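Side-chain contacts in ORF 37 (Human herpesvirus 8 type M, PDB 3FHD), which helps process non-linear or branched viral DNA to promote production of packaged unit-length genomes, with endonuclease and exonuclease activity on double- and single-stranded DNA: residues Asp158-Gly163 with Phe229-Gln234; Leu297-Phe302 with Phe383-Phe388; Leu355-Thr360 with Val389-Ser394; Phe481-Ala486 with Ser498-Asn503. All blocks are in the same frame, centred on the assembly; numbering follows the deposited sequence.

Contact 1 (Asp158-Gly163 with Phe229-Gln234). With SO4 (sulfate ion), chain B.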
loop_
_atom_site.group_PDB
_atom_site.type_symbol
_atom_site.label_atom_id
_atom_site.label_comp_id
_atom_site.label_asym_id
_atom_site.label_seq_id
_atom_site.Cartn_x
_atom_site.Cartn_y
_atom_site.Cartn_z
ATOM N N ASP A 158 -2.160 3.950 -12.755
ATOM C CA ASP A 158 -1.386 5.196 -12.602
ATOM C C ASP A 158 -2.325 6.401 -12.595
ATOM O O ASP A 158 -2.190 7.259 -11.746
ATOM C CB ASP A 158 -0.324 5.352 -13.689
ATOM C CG ASP A 158 0.847 4.366 -13.527
ATOM O OD1 ASP A 158 1.088 3.888 -12.393
ATOM O OD2 ASP A 158 1.530 4.085 -14.542
ATOM N N ALA A 159 -3.282 6.432 -13.520
ATOM C CA ALA A 159 -4.236 7.539 -13.613
ATOM C C ALA A 159 -5.087 7.735 -12.362
ATOM O O ALA A 159 -5.269 8.871 -11.876
ATOM C CB ALA A 159 -5.141 7.359 -14.861
ATOM N N LEU A 160 -5.565 6.616 -11.799
ATOM C CA LEU A 160 -6.439 6.608 -10.626
ATOM C C LEU A 160 -5.696 7.075 -9.335
ATOM O O LEU A 160 -6.263 7.774 -8.474
ATOM C CB LEU A 160 -6.941 5.167 -10.435
ATOM C CG LEU A 160 -7.819 4.965 -9.192
ATOM C CD1 LEU A 160 -9.101 5.803 -9.218
ATOM C CD2 LEU A 160 -8.155 3.454 -8.957
ATOM N N ARG A 161 -4.410 6.716 -9.245
ATOM C CA ARG A 161 -3.578 7.096 -8.115
ATOM C C ARG A 161 -3.149 8.585 -8.078
ATOM O O ARG A 161 -2.742 9.106 -7.014
ATOM C CB ARG A 161 -2.375 6.157 -8.033
ATOM C CG ARG A 161 -2.814 4.727 -7.711
ATOM C CD ARG A 161 -1.664 3.747 -8.033
ATOM N NE ARG A 161 -0.468 4.109 -7.271
ATOM C CZ ARG A 161 -0.179 3.636 -6.056
ATOM N NH1 ARG A 161 -0.969 2.748 -5.472
ATOM N NH2 ARG A 161 0.902 4.048 -5.415
ATOM N N ASP A 162 -3.273 9.260 -9.198
ATOM C CA ASP A 162 -2.937 10.690 -9.273
ATOM C C ASP A 162 -3.853 11.492 -8.330
ATOM O O ASP A 162 -5.057 11.149 -8.174
ATOM C CB ASP A 162 -3.059 11.191 -10.705
ATOM C CG ASP A 162 -2.794 12.696 -10.798
ATOM O OD1 ASP A 162 -1.621 13.067 -10.669
ATOM O OD2 ASP A 162 -3.748 13.503 -10.880
ATOM N N GLY A 163 -3.273 12.492 -7.647
ATOM C CA GLY A 163 -4.015 13.389 -6.759
ATOM C C GLY A 163 -4.233 12.831 -5.353
ATOM O O GLY A 163 -4.904 13.431 -4.530
ATOM N N PHE A 229 -7.003 -0.645 -5.372
ATOM C CA PHE A 229 -6.694 0.600 -4.725
ATOM C C PHE A 229 -7.912 1.091 -3.905
ATOM O O PHE A 229 -8.994 1.258 -4.445
ATOM C CB PHE A 229 -6.359 1.664 -5.774
ATOM C CG PHE A 229 -5.726 2.888 -5.167
ATOM C CD1 PHE A 229 -4.536 2.787 -4.434
ATOM C CD2 PHE A 229 -6.325 4.122 -5.307
ATOM C CE1 PHE A 229 -3.932 3.957 -3.858
ATOM C CE2 PHE A 229 -5.761 5.259 -4.756
ATOM C CZ PHE A 229 -4.575 5.174 -4.026
ATOM N N MET A 230 -7.705 1.276 -2.608
ATOM C CA MET A 230 -8.757 1.665 -1.687
ATOM C C MET A 230 -8.633 3.143 -1.364
ATOM O O MET A 230 -7.806 3.509 -0.524
ATOM C CB MET A 230 -8.618 0.868 -0.396
ATOM C CG MET A 230 -8.994 -0.591 -0.635
ATOM S SD MET A 230 -8.627 -1.803 0.638
ATOM C CE MET A 230 -7.178 -1.168 1.392
ATOM N N GLN A 231 -9.472 3.969 -1.996
ATOM C CA GLN A 231 -9.527 5.398 -1.706
ATOM C C GLN A 231 -10.237 5.572 -0.325
ATOM O O GLN A 231 -11.093 4.734 0.048
ATOM C CB GLN A 231 -10.337 6.104 -2.799
ATOM C CG GLN A 231 -9.786 5.896 -4.220
ATOM C CD GLN A 231 -10.778 6.327 -5.304
ATOM O OE1 GLN A 231 -10.706 7.453 -5.816
ATOM N NE2 GLN A 231 -11.708 5.428 -5.658
ATOM N N SER A 232 -9.900 6.615 0.424
ATOM C CA SER A 232 -10.684 7.008 1.601
ATOM C C SER A 232 -12.072 7.552 1.221
ATOM O O SER A 232 -12.176 8.596 0.581
ATOM C CB SER A 232 -9.951 8.066 2.462
ATOM O OG SER A 232 -10.886 8.681 3.373
ATOM N N PRO A 233 -13.166 6.871 1.646
ATOM C CA PRO A 233 -14.496 7.424 1.321
ATOM C C PRO A 233 -14.843 8.673 2.127
ATOM O O PRO A 233 -15.760 9.407 1.754
ATOM C CB PRO A 233 -15.454 6.268 1.653
ATOM C CG PRO A 233 -14.693 5.448 2.711
ATOM C CD PRO A 233 -13.244 5.575 2.339
ATOM N N GLN A 234 -14.137 8.917 3.226
ATOM C CA GLN A 234 -14.492 10.033 4.090
ATOM C C GLN A 234 -13.840 11.342 3.650
ATOM O O GLN A 234 -14.422 12.390 3.841
ATOM C CB GLN A 234 -14.159 9.727 5.544
ATOM C CG GLN A 234 -15.008 8.593 6.164
ATOM C CD GLN A 234 -16.491 8.947 6.224
ATOM O OE1 GLN A 234 -17.132 9.224 5.198
ATOM N NE2 GLN A 234 -17.042 8.943 7.421
HETATM S S SO4 B . 0.404 2.137 -2.067
HETATM O O1 SO4 B . 1.002 3.420 -2.403
HETATM O O2 SO4 B . 1.462 1.222 -1.627
HETATM O O3 SO4 B . -0.525 2.397 -0.988
HETATM O O4 SO4 B . -0.368 1.653 -3.182
#
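Helix 157-161 and the segment carrying strand 230-231 come closest at Arg161 and Phe229, whose CA atoms lie 8.0 Å apart, and no hydrogen bond joins the two segments. The Phe229 ring receives Arg161 CG almost squarely over one face, a CH-pi contact with CG 4.0 Å from the ring centroid and 5° off the normal. Beyond CG the arginine bends at chi3, which carries the guanidinium past the ring, the two planes 59° apart, with NH1 3.6 Å from Phe229 CE1. Next to it, Leu160 CD2 rests 4.1 Å from Phe229 CB, while its CD1 meets the amide end of Gln231, whose own polar partners are Asn89 and Arg85. The guanidinium grips a sulfate ion, probably from the crystallisation liquor, in its plane: Arg161 NH1 donates to sulfate O4 at 2.6 Å, nearly straight at 173°, and Arg161 NH2 to sulfate O1 at 3.1 Å. Ser167, Ser168 and Ser241 also hydrogen-bond to the sulfate. With the Arg161 side chain about 10 Å from the bound magnesium ion, a tetrahedral anion held this way near the metal site of a PD-(D/E)XK nuclease is consistent with a place for a DNA phosphate, and Phe229 packs on the aliphatic part of that arginine.

Contact 2 (Leu297-Phe302 with Phe383-Phe388)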
loop_
_atom_site.group_PDB
_atom_site.type_symbol
_atom_site.label_atom_id
_atom_site.label_comp_id
_atom_site.label_asym_id
_atom_site.label_seq_id
_atom_site.Cartn_x
_atom_site.Cartn_y
_atom_site.Cartn_z
ATOM N N LEU A 297 22.330 -15.184 17.006
ATOM C CA LEU A 297 23.748 -14.899 16.751
ATOM C C LEU A 297 24.136 -15.132 15.294
ATOM O O LEU A 297 24.803 -14.287 14.685
ATOM C CB LEU A 297 24.653 -15.717 17.673
ATOM C CG LEU A 297 26.179 -15.501 17.616
ATOM C CD1 LEU A 297 26.610 -14.276 18.440
ATOM C CD2 LEU A 297 26.935 -16.738 18.112
ATOM N N ALA A 298 23.745 -16.290 14.755
ATOM C CA ALA A 298 23.879 -16.565 13.316
ATOM C C ALA A 298 23.138 -15.497 12.483
ATOM O O ALA A 298 23.614 -15.079 11.431
ATOM C CB ALA A 298 23.363 -17.959 12.986
ATOM N N LEU A 299 21.997 -15.034 12.977
ATOM C CA LEU A 299 21.237 -13.990 12.277
ATOM C C LEU A 299 21.960 -12.640 12.243
ATOM O O LEU A 299 21.957 -11.955 11.215
ATOM C CB LEU A 299 19.839 -13.840 12.872
ATOM C CG LEU A 299 18.872 -12.875 12.173
ATOM C CD1 LEU A 299 18.629 -13.279 10.723
ATOM C CD2 LEU A 299 17.552 -12.787 12.963
ATOM N N LYS A 300 22.592 -12.272 13.359
ATOM C CA LYS A 300 23.383 -11.043 13.438
ATOM C C LYS A 300 24.530 -11.069 12.419
ATOM O O LYS A 300 24.715 -10.109 11.661
ATOM C CB LYS A 300 23.894 -10.822 14.872
ATOM C CG LYS A 300 24.539 -9.469 15.114
ATOM C CD LYS A 300 25.062 -9.323 16.550
ATOM C CE LYS A 300 26.292 -8.414 16.560
ATOM N NZ LYS A 300 26.875 -8.153 17.907
ATOM N N ASP A 301 25.268 -12.180 12.379
ATOM C CA ASP A 301 26.384 -12.342 11.455
ATOM C C ASP A 301 25.936 -12.268 9.995
ATOM O O ASP A 301 26.664 -11.738 9.131
ATOM C CB ASP A 301 27.123 -13.659 11.737
ATOM N N PHE A 302 24.735 -12.795 9.724
ATOM C CA PHE A 302 24.122 -12.694 8.410
ATOM C C PHE A 302 23.803 -11.228 8.087
ATOM O O PHE A 302 24.184 -10.715 7.030
ATOM C CB PHE A 302 22.869 -13.581 8.330
ATOM C CG PHE A 302 22.096 -13.424 7.048
ATOM C CD1 PHE A 302 22.567 -13.991 5.860
ATOM C CD2 PHE A 302 20.898 -12.720 7.033
ATOM C CE1 PHE A 302 21.855 -13.841 4.665
ATOM C CE2 PHE A 302 20.179 -12.550 5.840
ATOM C CZ PHE A 302 20.668 -13.126 4.654
ATOM N N PHE A 383 12.091 -18.919 14.973
ATOM C CA PHE A 383 12.595 -18.366 16.241
ATOM C C PHE A 383 12.283 -16.876 16.425
ATOM O O PHE A 383 12.089 -16.169 15.455
ATOM C CB PHE A 383 14.098 -18.654 16.431
ATOM C CG PHE A 383 15.016 -17.973 15.436
ATOM C CD1 PHE A 383 15.646 -16.777 15.760
ATOM C CD2 PHE A 383 15.302 -18.560 14.197
ATOM C CE1 PHE A 383 16.519 -16.149 14.852
ATOM C CE2 PHE A 383 16.166 -17.944 13.293
ATOM C CZ PHE A 383 16.781 -16.738 13.623
ATOM N N LYS A 384 12.249 -16.405 17.670
ATOM C CA LYS A 384 11.994 -14.978 17.958
ATOM C C LYS A 384 13.279 -14.136 17.881
ATOM O O LYS A 384 14.354 -14.580 18.298
ATOM C CB LYS A 384 11.384 -14.802 19.360
ATOM C CG LYS A 384 10.054 -15.475 19.595
ATOM C CD LYS A 384 8.979 -14.935 18.675
ATOM C CE LYS A 384 7.628 -15.524 19.037
ATOM N NZ LYS A 384 6.521 -14.560 18.727
ATOM N N ALA A 385 13.168 -12.917 17.366
ATOM C CA ALA A 385 14.306 -11.998 17.348
ATOM C C ALA A 385 13.870 -10.633 17.882
ATOM O O ALA A 385 12.854 -10.087 17.422
ATOM C CB ALA A 385 14.907 -11.882 15.934
ATOM N N ASN A 386 14.610 -10.102 18.861
ATOM C CA ASN A 386 14.329 -8.760 19.395
ATOM C C ASN A 386 14.740 -7.667 18.405
ATOM O O ASN A 386 15.625 -6.846 18.649
ATOM C CB ASN A 386 14.895 -8.531 20.817
ATOM C CG ASN A 386 16.364 -8.945 20.968
ATOM O OD1 ASN A 386 16.912 -9.723 20.171
ATOM N ND2 ASN A 386 17.006 -8.416 22.005
ATOM N N LEU A 387 14.091 -7.720 17.251
ATOM C CA LEU A 387 14.241 -6.728 16.213
ATOM C C LEU A 387 12.869 -6.101 16.049
ATOM O O LEU A 387 11.864 -6.815 16.023
ATOM C CB LEU A 387 14.699 -7.390 14.910
ATOM C CG LEU A 387 16.131 -7.956 14.851
ATOM C CD1 LEU A 387 16.461 -8.345 13.449
ATOM C CD2 LEU A 387 17.178 -6.967 15.386
ATOM N N PHE A 388 12.831 -4.777 15.932
ATOM C CA PHE A 388 11.572 -4.009 15.964
ATOM C C PHE A 388 11.515 -3.033 14.808
ATOM O O PHE A 388 12.556 -2.660 14.274
ATOM C CB PHE A 388 11.459 -3.197 17.275
ATOM C CG PHE A 388 11.567 -4.030 18.513
ATOM C CD1 PHE A 388 10.488 -4.790 18.959
ATOM C CD2 PHE A 388 12.765 -4.085 19.218
ATOM C CE1 PHE A 388 10.602 -5.599 20.114
ATOM C CE2 PHE A 388 12.885 -4.884 20.383
ATOM C CZ PHE A 388 11.806 -5.639 20.814
#
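A helix laid against the large mixed beta-sheet makes this contact: helix 296-303 packs on strand 379-389, an inner strand of that sheet in this PD-(D/E)XK-superfamily nuclease, well away from the metal site. Leu299 carries it from the helix side, pointing at the strand, and its CA lies 8.8 Å from that of Ala385. On the strand, Phe383 and Ala385 are two residues apart and therefore project from the same face, with Lys384 between them turned elsewhere to form a salt bridge with Asp363. The interaction is wholly apolar, without a hydrogen bond between the segments. Leucine CG stands anti to the backbone N (chi1 -175°), a setting that goes with a side chain reaching the strand through a single methyl, CD2. This methyl enters the angle between the phenyl ring and the alanine methyl. With CG between the backbone N and the carbonyl carbon (chi1 66°), the Phe383 ring meets CD2 obliquely through CE1 and CZ. Val364 of the neighbouring strand 362-367 touches Leu299, Phe383 and Ala385 alike, and Leu290 of helix 282-292 packs on Leu299 as well, so Leu299 lies in an apolar layer between the helices and the sheet. Just past Ala385 the strand is interrupted by an inverse gamma turn centred on Asn386, closed by Leu387 N donating to Ala385 O at 2.7 Å. Within the apolar layer, Leu299 CD2 lies 4.0 Å from Phe383 CE1 and 4.1 Å from Ala385 CB.

Contact 3 (Leu355-Thr360 with Val389-Ser394). With SO4 (sulfate ion), chain D.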
loop_
_atom_site.group_PDB
_atom_site.type_symbol
_atom_site.label_atom_id
_atom_site.label_comp_id
_atom_site.label_asym_id
_atom_site.label_seq_id
_atom_site.Cartn_x
_atom_site.Cartn_y
_atom_site.Cartn_z
ATOM N N LEU A 355 7.899 3.638 22.400
ATOM C CA LEU A 355 7.220 3.043 23.558
ATOM C C LEU A 355 6.274 1.884 23.187
ATOM O O LEU A 355 6.229 0.863 23.879
ATOM C CB LEU A 355 6.454 4.120 24.350
ATOM C CG LEU A 355 5.833 3.620 25.656
ATOM C CD1 LEU A 355 6.955 3.159 26.591
ATOM C CD2 LEU A 355 4.978 4.696 26.310
ATOM N N HIS A 356 5.526 2.056 22.098
ATOM C CA HIS A 356 4.549 1.072 21.642
ATOM C C HIS A 356 5.088 0.057 20.637
ATOM O O HIS A 356 4.338 -0.830 20.194
ATOM C CB HIS A 356 3.332 1.801 21.068
ATOM C CG HIS A 356 2.479 2.398 22.139
ATOM N ND1 HIS A 356 2.761 3.618 22.715
ATOM C CD2 HIS A 356 1.418 1.898 22.811
ATOM C CE1 HIS A 356 1.878 3.866 23.669
ATOM N NE2 HIS A 356 1.059 2.832 23.753
ATOM N N ASN A 357 6.371 0.196 20.286
ATOM C CA ASN A 357 7.019 -0.709 19.332
ATOM C C ASN A 357 8.359 -1.227 19.857
ATOM O O ASN A 357 9.377 -1.186 19.162
ATOM C CB ASN A 357 7.195 -0.054 17.958
ATOM C CG ASN A 357 5.884 0.105 17.220
ATOM O OD1 ASN A 357 5.350 -0.862 16.653
ATOM N ND2 ASN A 357 5.338 1.316 17.249
ATOM N N SER A 358 8.349 -1.710 21.091
ATOM C CA SER A 358 9.572 -2.232 21.684
ATOM C C SER A 358 9.337 -3.422 22.619
ATOM O O SER A 358 10.171 -3.694 23.469
ATOM C CB SER A 358 10.365 -1.104 22.365
ATOM O OG SER A 358 9.532 -0.366 23.246
ATOM N N THR A 359 8.227 -4.145 22.414
ATOM C CA THR A 359 7.838 -5.319 23.237
ATOM C C THR A 359 7.663 -6.638 22.455
ATOM O O THR A 359 8.348 -7.626 22.749
ATOM C CB THR A 359 6.541 -5.035 24.047
ATOM O OG1 THR A 359 6.717 -3.854 24.837
ATOM C CG2 THR A 359 6.188 -6.208 24.992
ATOM N N THR A 360 6.735 -6.659 21.487
ATOM C CA THR A 360 6.468 -7.864 20.680
ATOM C C THR A 360 7.591 -8.087 19.681
ATOM O O THR A 360 7.832 -7.241 18.804
ATOM C CB THR A 360 5.143 -7.764 19.880
ATOM O OG1 THR A 360 4.142 -7.115 20.673
ATOM C CG2 THR A 360 4.648 -9.154 19.443
ATOM N N VAL A 389 10.306 -2.589 14.453
ATOM C CA VAL A 389 10.155 -1.594 13.379
ATOM C C VAL A 389 10.874 -0.303 13.767
ATOM O O VAL A 389 10.855 0.090 14.933
ATOM C CB VAL A 389 8.662 -1.296 13.044
ATOM C CG1 VAL A 389 7.967 -0.597 14.221
ATOM C CG2 VAL A 389 8.568 -0.463 11.738
ATOM N N ASN A 390 11.522 0.342 12.795
ATOM C CA ASN A 390 12.066 1.674 12.980
ATOM C C ASN A 390 10.951 2.703 12.722
ATOM O O ASN A 390 10.484 2.883 11.561
ATOM C CB ASN A 390 13.262 1.876 12.039
ATOM C CG ASN A 390 13.887 3.252 12.144
ATOM O OD1 ASN A 390 13.438 4.119 12.904
ATOM N ND2 ASN A 390 14.976 3.455 11.386
ATOM N N VAL A 391 10.533 3.373 13.800
ATOM C CA VAL A 391 9.360 4.262 13.756
ATOM C C VAL A 391 9.626 5.540 12.956
ATOM O O VAL A 391 8.690 6.279 12.632
ATOM C CB VAL A 391 8.801 4.607 15.177
ATOM C CG1 VAL A 391 8.515 3.308 15.984
ATOM C CG2 VAL A 391 9.760 5.528 15.945
ATOM N N ARG A 392 10.896 5.786 12.637
ATOM C CA ARG A 392 11.283 6.908 11.795
ATOM C C ARG A 392 11.365 6.526 10.316
ATOM O O ARG A 392 11.608 7.381 9.467
ATOM C CB ARG A 392 12.643 7.458 12.232
ATOM C CG ARG A 392 12.644 8.033 13.653
ATOM C CD ARG A 392 13.812 8.980 13.860
ATOM N NE ARG A 392 13.608 10.280 13.225
ATOM C CZ ARG A 392 14.527 10.946 12.525
ATOM N NH1 ARG A 392 15.735 10.436 12.316
ATOM N NH2 ARG A 392 14.218 12.129 11.998
ATOM N N HIS A 393 11.244 5.243 10.002
ATOM C CA HIS A 393 11.493 4.827 8.614
ATOM C C HIS A 393 10.222 5.029 7.807
ATOM O O HIS A 393 9.099 4.906 8.332
ATOM C CB HIS A 393 11.968 3.369 8.522
ATOM C CG HIS A 393 12.432 2.969 7.149
ATOM N ND1 HIS A 393 11.560 2.584 6.152
ATOM C CD2 HIS A 393 13.672 2.921 6.601
ATOM C CE1 HIS A 393 12.242 2.317 5.049
ATOM N NE2 HIS A 393 13.526 2.503 5.298
ATOM N N SER A 394 10.387 5.304 6.515
ATOM C CA SER A 394 9.213 5.468 5.644
ATOM C C SER A 394 8.252 4.268 5.656
ATOM O O SER A 394 7.069 4.450 5.424
ATOM C CB SER A 394 9.657 5.824 4.218
ATOM O OG SER A 394 10.130 4.683 3.568
HETATM S S SO4 D . 15.494 16.049 10.807
HETATM O O1 SO4 D . 16.868 15.620 10.547
HETATM O O2 SO4 D . 14.598 14.915 10.585
HETATM O O3 SO4 D . 15.370 16.512 12.197
HETATM O O4 SO4 D . 15.148 17.153 9.913
HETATM O O HOH W 1 10.654 0.592 17.657
#
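Van der Waals contact between Asn357 and two valines makes up the direct meeting of these loops. Val389 CG1 lies against the amide of Asn357, 3.6 Å from OD1 and 3.7 Å from CG, while Val391 CG1 sits 4.0 Å from ND2 and also approaches CB. Asparagine CG is anti to its carbonyl carbon (chi1 -72°), a setting that turns the amide toward both valines. Its polar atoms are engaged elsewhere: OD1 accepts from Tyr465 N and ND2 donates to Cys353 O, two bonds that fix the rotation of the buried amide. Phe396 of helix 394-412 packs on all three residues.

A water supplies the polar link across the gap, donating to Asn357 O at 2.7 Å and to Val389 O at 2.8 Å and so bridging two backbone carbonyls that cannot bond each other. The contact thus joins the loop after helix 348-355 to the connection from strand 379-389 into helix 394-412 of the PD-(D/E)XK nuclease fold. Hydrogen bonds inside that connection shape it. A type I beta turn runs from Asn390 to His393, and Asn390 OD1 accepts from Arg392 N in an Asx turn, the donor lying 48° out of the carbonyl plane. His393 then caps the helix through ND1 to Tyr395 N. Arg392 NH2 reaches a sulfate ion, probably from the crystallisation liquor, through a weak bond of 3.1 Å to O2, and Arg341 binds the same ion.

Contact 4 (Phe481-Ala486 with Ser498-Asn503)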
loop_
_atom_site.group_PDB
_atom_site.type_symbol
_atom_site.label_atom_id
_atom_site.label_comp_id
_atom_site.label_asym_id
_atom_site.label_seq_id
_atom_site.Cartn_x
_atom_site.Cartn_y
_atom_site.Cartn_z
ATOM N N PHE A 481 -0.953 19.538 4.077
ATOM C CA PHE A 481 -0.055 19.614 2.926
ATOM C C PHE A 481 -0.848 19.328 1.626
ATOM O O PHE A 481 -0.645 20.021 0.651
ATOM C CB PHE A 481 1.147 18.666 3.092
ATOM C CG PHE A 481 2.022 18.525 1.855
ATOM C CD1 PHE A 481 2.690 19.624 1.307
ATOM C CD2 PHE A 481 2.198 17.276 1.281
ATOM C CE1 PHE A 481 3.511 19.478 0.146
ATOM C CE2 PHE A 481 2.985 17.094 0.164
ATOM C CZ PHE A 481 3.668 18.212 -0.419
ATOM N N TRP A 482 -1.747 18.336 1.631
ATOM C CA TRP A 482 -2.661 18.124 0.487
ATOM C C TRP A 482 -3.454 19.409 0.113
ATOM O O TRP A 482 -3.532 19.794 -1.063
ATOM C CB TRP A 482 -3.616 16.946 0.737
ATOM C CG TRP A 482 -4.305 16.491 -0.528
ATOM C CD1 TRP A 482 -3.913 15.466 -1.340
ATOM C CD2 TRP A 482 -5.459 17.080 -1.150
ATOM N NE1 TRP A 482 -4.775 15.352 -2.415
ATOM C CE2 TRP A 482 -5.748 16.308 -2.310
ATOM C CE3 TRP A 482 -6.300 18.151 -0.820
ATOM C CZ2 TRP A 482 -6.803 16.610 -3.169
ATOM C CZ3 TRP A 482 -7.383 18.435 -1.655
ATOM C CH2 TRP A 482 -7.622 17.665 -2.823
ATOM N N SER A 483 -4.012 20.071 1.113
ATOM C CA SER A 483 -4.834 21.257 0.897
ATOM C C SER A 483 -4.021 22.416 0.339
ATOM O O SER A 483 -4.446 23.088 -0.596
ATOM C CB SER A 483 -5.490 21.657 2.220
ATOM O OG SER A 483 -6.289 20.565 2.616
ATOM N N ARG A 484 -2.834 22.638 0.897
ATOM C CA ARG A 484 -1.922 23.661 0.354
ATOM C C ARG A 484 -1.530 23.389 -1.109
ATOM O O ARG A 484 -1.537 24.310 -1.935
ATOM C CB ARG A 484 -0.646 23.768 1.189
ATOM C CG ARG A 484 -0.832 24.410 2.537
ATOM C CD ARG A 484 0.526 24.824 3.140
ATOM N NE ARG A 484 1.520 23.743 3.254
ATOM C CZ ARG A 484 1.497 22.780 4.178
ATOM N NH1 ARG A 484 0.517 22.726 5.081
ATOM N NH2 ARG A 484 2.467 21.873 4.203
ATOM N N SER A 485 -1.192 22.127 -1.397
ATOM C CA SER A 485 -0.786 21.698 -2.716
ATOM C C SER A 485 -1.949 21.810 -3.718
ATOM O O SER A 485 -1.703 22.233 -4.846
ATOM C CB SER A 485 -0.256 20.263 -2.681
ATOM O OG SER A 485 0.834 20.152 -1.787
ATOM N N ALA A 486 -3.180 21.438 -3.307
ATOM C CA ALA A 486 -4.392 21.630 -4.131
ATOM C C ALA A 486 -4.680 23.116 -4.438
ATOM O O ALA A 486 -5.012 23.440 -5.567
ATOM C CB ALA A 486 -5.641 20.952 -3.527
ATOM N N SER A 498 -14.087 22.860 4.634
ATOM C CA SER A 498 -14.910 22.647 5.845
ATOM C C SER A 498 -15.111 21.164 6.162
ATOM O O SER A 498 -14.788 20.710 7.266
ATOM C CB SER A 498 -16.285 23.326 5.718
ATOM O OG SER A 498 -16.150 24.710 5.442
ATOM N N TYR A 499 -15.627 20.410 5.190
ATOM C CA TYR A 499 -15.928 18.992 5.407
ATOM C C TYR A 499 -14.664 18.172 5.643
ATOM O O TYR A 499 -14.653 17.259 6.475
ATOM C CB TYR A 499 -16.751 18.389 4.248
ATOM C CG TYR A 499 -17.350 17.037 4.601
ATOM C CD1 TYR A 499 -18.589 16.951 5.259
ATOM C CD2 TYR A 499 -16.671 15.853 4.318
ATOM C CE1 TYR A 499 -19.143 15.710 5.613
ATOM C CE2 TYR A 499 -17.210 14.605 4.663
ATOM C CZ TYR A 499 -18.449 14.544 5.307
ATOM O OH TYR A 499 -18.985 13.322 5.643
ATOM N N LEU A 500 -13.607 18.504 4.898
ATOM C CA LEU A 500 -12.338 17.770 4.943
ATOM C C LEU A 500 -11.677 17.815 6.323
ATOM O O LEU A 500 -11.209 16.784 6.834
ATOM C CB LEU A 500 -11.379 18.303 3.870
ATOM C CG LEU A 500 -10.199 17.424 3.462
ATOM C CD1 LEU A 500 -10.702 16.207 2.701
ATOM C CD2 LEU A 500 -9.199 18.208 2.621
ATOM N N SER A 501 -11.644 19.014 6.912
ATOM C CA SER A 501 -11.109 19.214 8.266
ATOM C C SER A 501 -11.976 18.584 9.365
ATOM O O SER A 501 -11.483 18.330 10.471
ATOM C CB SER A 501 -10.832 20.703 8.555
ATOM O OG SER A 501 -11.835 21.545 8.020
ATOM N N ALA A 502 -13.254 18.334 9.066
ATOM C CA ALA A 502 -14.122 17.559 9.963
ATOM C C ALA A 502 -13.661 16.100 10.076
ATOM O O ALA A 502 -13.731 15.501 11.152
ATOM C CB ALA A 502 -15.578 17.626 9.512
ATOM N N ASN A 503 -13.179 15.537 8.968
ATOM C CA ASN A 503 -12.702 14.154 8.950
ATOM C C ASN A 503 -11.368 13.952 9.682
ATOM O O ASN A 503 -11.058 12.847 10.146
ATOM C CB ASN A 503 -12.592 13.634 7.511
ATOM C CG ASN A 503 -12.253 12.150 7.453
ATOM O OD1 ASN A 503 -11.167 11.772 7.016
ATOM N ND2 ASN A 503 -13.176 11.304 7.929
#
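This is a sparse helix-to-helix contact near the C-terminal end of the modelled chain, where the short, weakly bonded helix 498-502 comes back to lie beside the long helix 468-489 of this PD-(D/E)XK nuclease, far from the metal site. The backbones stay well apart, Ser483 CA and Leu500 CA being 9.2 Å from each other, and one residue of the short helix spans the distance. Leu500 points at the long helix with CG anti to the backbone N (chi1 -162°), and its CD2 methyl meets two successive residues there. One is Trp482, whose six-membered ring is met obliquely at CE3, a loose apolar approach of 4.5 Å. The other is Ser483, whose hydroxyl oxygen lies against the same methyl. That hydroxyl is bonded within its own helix, to Ala479 O one turn back, and so it can face a methyl group without losing its polar partner. The indole is fixed from outside the helix: NE1 bonds to Gly163 O and the ring is edge-to-face with Phe184. Leu500 also touches Asn235, in a loop that follows strand 230-231. Inside the long helix, Ser485 OG folds back to Phe481 O at 2.9 Å, and Ser485 N bonds to the same oxygen from the opposite face of its carbonyl plane. The closest approach across the two helices is Leu500 CD2 to Ser483 OG at 3.7 Å.

Overall arrangement
The four contacts fall into two neighbouring pairs. Contacts 1 and 4, with centres 15 Å apart, touch through Gly163 and Trp482 and through Gln234 and Asn503, so the last modelled residues return to a region built much earlier in the chain. Contacts 2 and 3, with centres 16 Å apart, share strand 379-389: Phe388 lies against the backbone of 357-360, and the segments of the two contacts alternate along the chain. Contacts 2 and 4 lie on opposite sides of the chain's centre, 43 Å between centres, and away from the metal site. Each pair thus has one member nearer that site: the side chains of Arg161 in contact 1 and Val389 in contact 3 lie about 10 Å and 13 Å from the magnesium ion.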